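Local coordinates for protein glycoside Hydrolase Family 43_12 (Metagenome, PDB 7JVH) that probably hydrolyses glycosidic bonds of plant cell-wall polysaccharides, as a glycoside hydrolase of family 43, subfamily 12, at residues G59-P64 with L75-F80. Sequence-based numbering, arbitrary orientation.
Sequences GCYPDP and LVNSSF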
ATOM      1  N   GLY A  59      -4.478   5.958   2.593  1.00 45.84           N
ATOM      2  CA  GLY A  59      -3.065   5.899   2.242  1.00 56.87           C
ATOM      3  C   GLY A  59      -2.745   4.686   1.372  1.00 55.21           C
ATOM      4  O   GLY A  59      -3.651   3.923   1.001  1.00 54.75           O
ATOM      5  N   CYS A  60      -1.458   4.501   1.069  1.00 45.07           N
ATOM      6  CA  CYS A  60      -1.006   3.453   0.162  1.00 42.16           C
ATOM      7  C   CYS A  60      -1.348   2.050   0.672  1.00 56.68           C
ATOM      8  O   CYS A  60      -0.632   1.476   1.509  1.00 51.88           O
ATOM      9  CB  CYS A  60       0.488   3.542  -0.121  1.00 48.11           C
ATOM     10  SG  CYS A  60       1.016   2.499  -1.510  1.00 58.53           S
ATOM     11  N   TYR A  61      -2.475   1.529   0.163  1.00 42.84           N
ATOM     12  CA  TYR A  61      -2.914   0.163   0.400  1.00 54.90           C
ATOM     13  C   TYR A  61      -3.565  -0.322  -0.889  1.00 54.69           C
ATOM     14  O   TYR A  61      -4.785  -0.446  -0.962  1.00 51.11           O
ATOM     15  CB  TYR A  61      -3.889   0.084   1.567  1.00 55.41           C
ATOM     16  CG  TYR A  61      -3.228   0.364   2.892  1.00 52.01           C
ATOM     17  CD1 TYR A  61      -2.578  -0.642   3.592  1.00 53.04           C
ATOM     18  CD2 TYR A  61      -3.228   1.643   3.431  1.00 49.17           C
ATOM     19  CE1 TYR A  61      -1.972  -0.384   4.809  1.00 54.62           C
ATOM     20  CE2 TYR A  61      -2.625   1.905   4.658  1.00 49.03           C
ATOM     21  CZ  TYR A  61      -2.005   0.889   5.345  1.00 52.35           C
ATOM     22  OH  TYR A  61      -1.396   1.124   6.561  1.00 48.76           O
ATOM     23  N   PRO A  62      -2.768  -0.553  -1.959  1.00 55.58           N
ATOM     24  CA  PRO A  62      -3.308  -0.908  -3.269  1.00 46.67           C
ATOM     25  C   PRO A  62      -3.616  -2.397  -3.427  1.00 54.58           C
ATOM     26  O   PRO A  62      -3.332  -3.215  -2.537  1.00 60.61           O
ATOM     27  CB  PRO A  62      -2.180  -0.475  -4.224  1.00 57.17           C
ATOM     28  CG  PRO A  62      -1.130   0.198  -3.357  1.00 34.02           C
ATOM     29  CD  PRO A  62      -1.309  -0.398  -2.004  1.00 48.69           C
ATOM     30  N   ASP A  63      -4.226  -2.723  -4.567  1.00 53.15           N
ATOM     31  CA  ASP A  63      -4.470  -4.098  -4.983  1.00 49.64           C
ATOM     32  C   ASP A  63      -5.025  -4.931  -3.829  1.00 47.58           C
ATOM     33  O   ASP A  63      -4.399  -5.883  -3.378  1.00 50.98           O
ATOM     34  CB  ASP A  63      -3.162  -4.713  -5.513  1.00 46.40           C
ATOM     35  CG  ASP A  63      -2.512  -3.870  -6.589  1.00 46.79           C
ATOM     36  OD1 ASP A  63      -3.193  -3.514  -7.585  1.00 36.20           O
ATOM     37  OD2 ASP A  63      -1.306  -3.564  -6.435  1.00 54.82           O
ATOM     38  N   PRO A  64      -6.214  -4.588  -3.292  1.00 59.89           N
ATOM     39  CA  PRO A  64      -6.735  -5.270  -2.108  1.00 44.00           C
ATOM     40  C   PRO A  64      -7.266  -6.645  -2.465  1.00 59.88           C
ATOM     41  O   PRO A  64      -7.965  -6.800  -3.475  1.00 56.20           O
ATOM     42  CB  PRO A  64      -7.869  -4.352  -1.654  1.00 40.46           C
ATOM     43  CG  PRO A  64      -8.330  -3.676  -2.904  1.00 50.26           C
ATOM     44  CD  PRO A  64      -7.109  -3.520  -3.772  1.00 63.79           C
ATOM     45  N   LEU A  75      -7.650  -9.408   4.967  1.00 55.59           N
ATOM     46  CA  LEU A  75      -7.496  -8.482   3.856  1.00 57.35           C
ATOM     47  C   LEU A  75      -6.038  -8.075   3.765  1.00 51.29           C
ATOM     48  O   LEU A  75      -5.419  -7.767   4.781  1.00 63.32           O
ATOM     49  CB  LEU A  75      -8.389  -7.259   4.073  1.00 56.75           C
ATOM     50  CG  LEU A  75      -8.159  -6.008   3.218  1.00 58.20           C
ATOM     51  CD1 LEU A  75      -8.806  -6.112   1.843  1.00 38.31           C
ATOM     52  CD2 LEU A  75      -8.665  -4.784   3.998  1.00 52.90           C
ATOM     53  N   VAL A  76      -5.497  -8.087   2.542  1.00 57.18           N
ATOM     54  CA  VAL A  76      -4.091  -7.787   2.297  1.00 54.57           C
ATOM     55  C   VAL A  76      -3.904  -6.867   1.090  1.00 53.56           C
ATOM     56  O   VAL A  76      -4.810  -6.730   0.262  1.00 58.01           O
ATOM     57  CB  VAL A  76      -3.265  -9.068   2.137  1.00 51.03           C
ATOM     58  CG1 VAL A  76      -3.339  -9.923   3.394  1.00 40.27           C
ATOM     59  CG2 VAL A  76      -3.708  -9.871   0.921  1.00 56.23           C
ATOM     60  N   ASN A  77      -2.716  -6.248   1.020  1.00 53.44           N
ATOM     61  CA  ASN A  77      -2.368  -5.211   0.052  1.00 45.53           C
ATOM     62  C   ASN A  77      -0.921  -5.361  -0.471  1.00 37.32           C
ATOM     63  O   ASN A  77      -0.059  -5.962   0.186  1.00 50.11           O
ATOM     64  CB  ASN A  77      -2.515  -3.840   0.714  1.00 55.39           C
ATOM     65  CG  ASN A  77      -3.909  -3.602   1.272  1.00 62.36           C
ATOM     66  OD1 ASN A  77      -4.175  -3.771   2.475  1.00 63.87           O
ATOM     67  ND2 ASN A  77      -4.816  -3.197   0.390  1.00 56.66           N
ATOM     68  N   SER A  78      -0.670  -4.809  -1.660  1.00 38.48           N
ATOM     69  CA  SER A  78       0.663  -4.689  -2.214  1.00 39.02           C
ATOM     70  C   SER A  78       1.439  -3.630  -1.434  1.00 50.65           C
ATOM     71  O   SER A  78       0.842  -2.781  -0.786  1.00 47.80           O
ATOM     72  CB  SER A  78       0.610  -4.330  -3.702  1.00 42.91           C
ATOM     73  OG  SER A  78      -0.245  -3.247  -3.960  1.00 39.98           O
ATOM     74  N   SER A  79       2.777  -3.705  -1.487  1.00 57.83           N
ATOM     75  CA  SER A  79       3.649  -2.849  -0.695  1.00 51.10           C
ATOM     76  C   SER A  79       4.980  -2.466  -1.331  1.00 53.67           C
ATOM     77  O   SER A  79       5.719  -1.640  -0.779  1.00 48.10           O
ATOM     78  CB  SER A  79       3.903  -3.487   0.675  1.00 49.03           C
ATOM     79  OG  SER A  79       4.317  -4.833   0.564  1.00 56.79           O
ATOM     80  N   PHE A  80       5.321  -3.092  -2.462  1.00 57.71           N
ATOM     81  CA  PHE A  80       6.476  -2.701  -3.270  1.00 50.19           C
ATOM     82  C   PHE A  80       7.786  -2.838  -2.459  1.00 49.48           C
ATOM     83  O   PHE A  80       8.070  -3.934  -1.976  1.00 53.64           O
ATOM     84  CB  PHE A  80       6.156  -1.344  -3.935  1.00 51.78           C
ATOM     85  CG  PHE A  80       4.870  -1.400  -4.702  1.00 65.87           C
ATOM     86  CD1 PHE A  80       4.848  -1.883  -5.997  1.00 56.78           C
ATOM     87  CD2 PHE A  80       3.670  -1.084  -4.101  1.00 67.90           C
ATOM     88  CE1 PHE A  80       3.666  -1.997  -6.698  1.00 57.14           C
ATOM     89  CE2 PHE A  80       2.474  -1.217  -4.815  1.00 68.04           C
ATOM     90  CZ  PHE A  80       2.484  -1.676  -6.107  1.00 52.97           C
TER
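Ser78 turns its hydroxyl into the space between its own backbone N and carbonyl carbon (chi1 49°), and this aims OG at the carboxylate of Asp63. Asn77 holds CG anti to its carbonyl carbon (chi1 -57°), which lays the amide across the backbone of Tyr61 and Pro62. Ser78 OG donates to Asp63 OD2 at 2.7 Å. It arrives on the anti side of that oxygen, somewhat off the carboxylate plane. The same OG lies 3.4 Å from Pro62 CB, so the hydroxyl is packed against the proline ring.

Pro62 O takes two bonds. Asn77 ND2 gives one at 3.3 Å, and Ser78 N gives the other at 3.2 Å. The donors come from opposite faces of the carbonyl plane, while Pro62 O itself lies almost in the Asn77 amide plane. Tyr61 meets Asn77 with CB and a ring edge: Asn77 CG lies in the ring plane, and the ring and amide planes are 71° apart. Asn77 ND2 also binds Thr336 OG1. Replacing Asn77 by alanine is likely to leave Pro62 O with the Ser78 N bond alone, take a partner from Thr336 and open a gap beside Tyr61.

The contact lies in a five-bladed beta-propeller, the catalytic fold of family 43. Residues 59-64 lead into strand 65-69, and residues 75-80 are the end of strand 72-76 and the loop that follows it, in the same four-stranded blade. Asp63 OD2 also bonds a glycerol, probably from the crystallisation liquor, which is consistent with a pocket at this carboxylate.

Towards strand 72-76, Pro64 CA makes a CA-H...O contact with Val76 O at 3.4 Å. Pro64 CB rests on Leu75 CD1 at 4.0 Å. At the other end, Pro62 CG meets the edge of the Phe80 ring, 4.1 Å from CE2. That ring also meets Phe556.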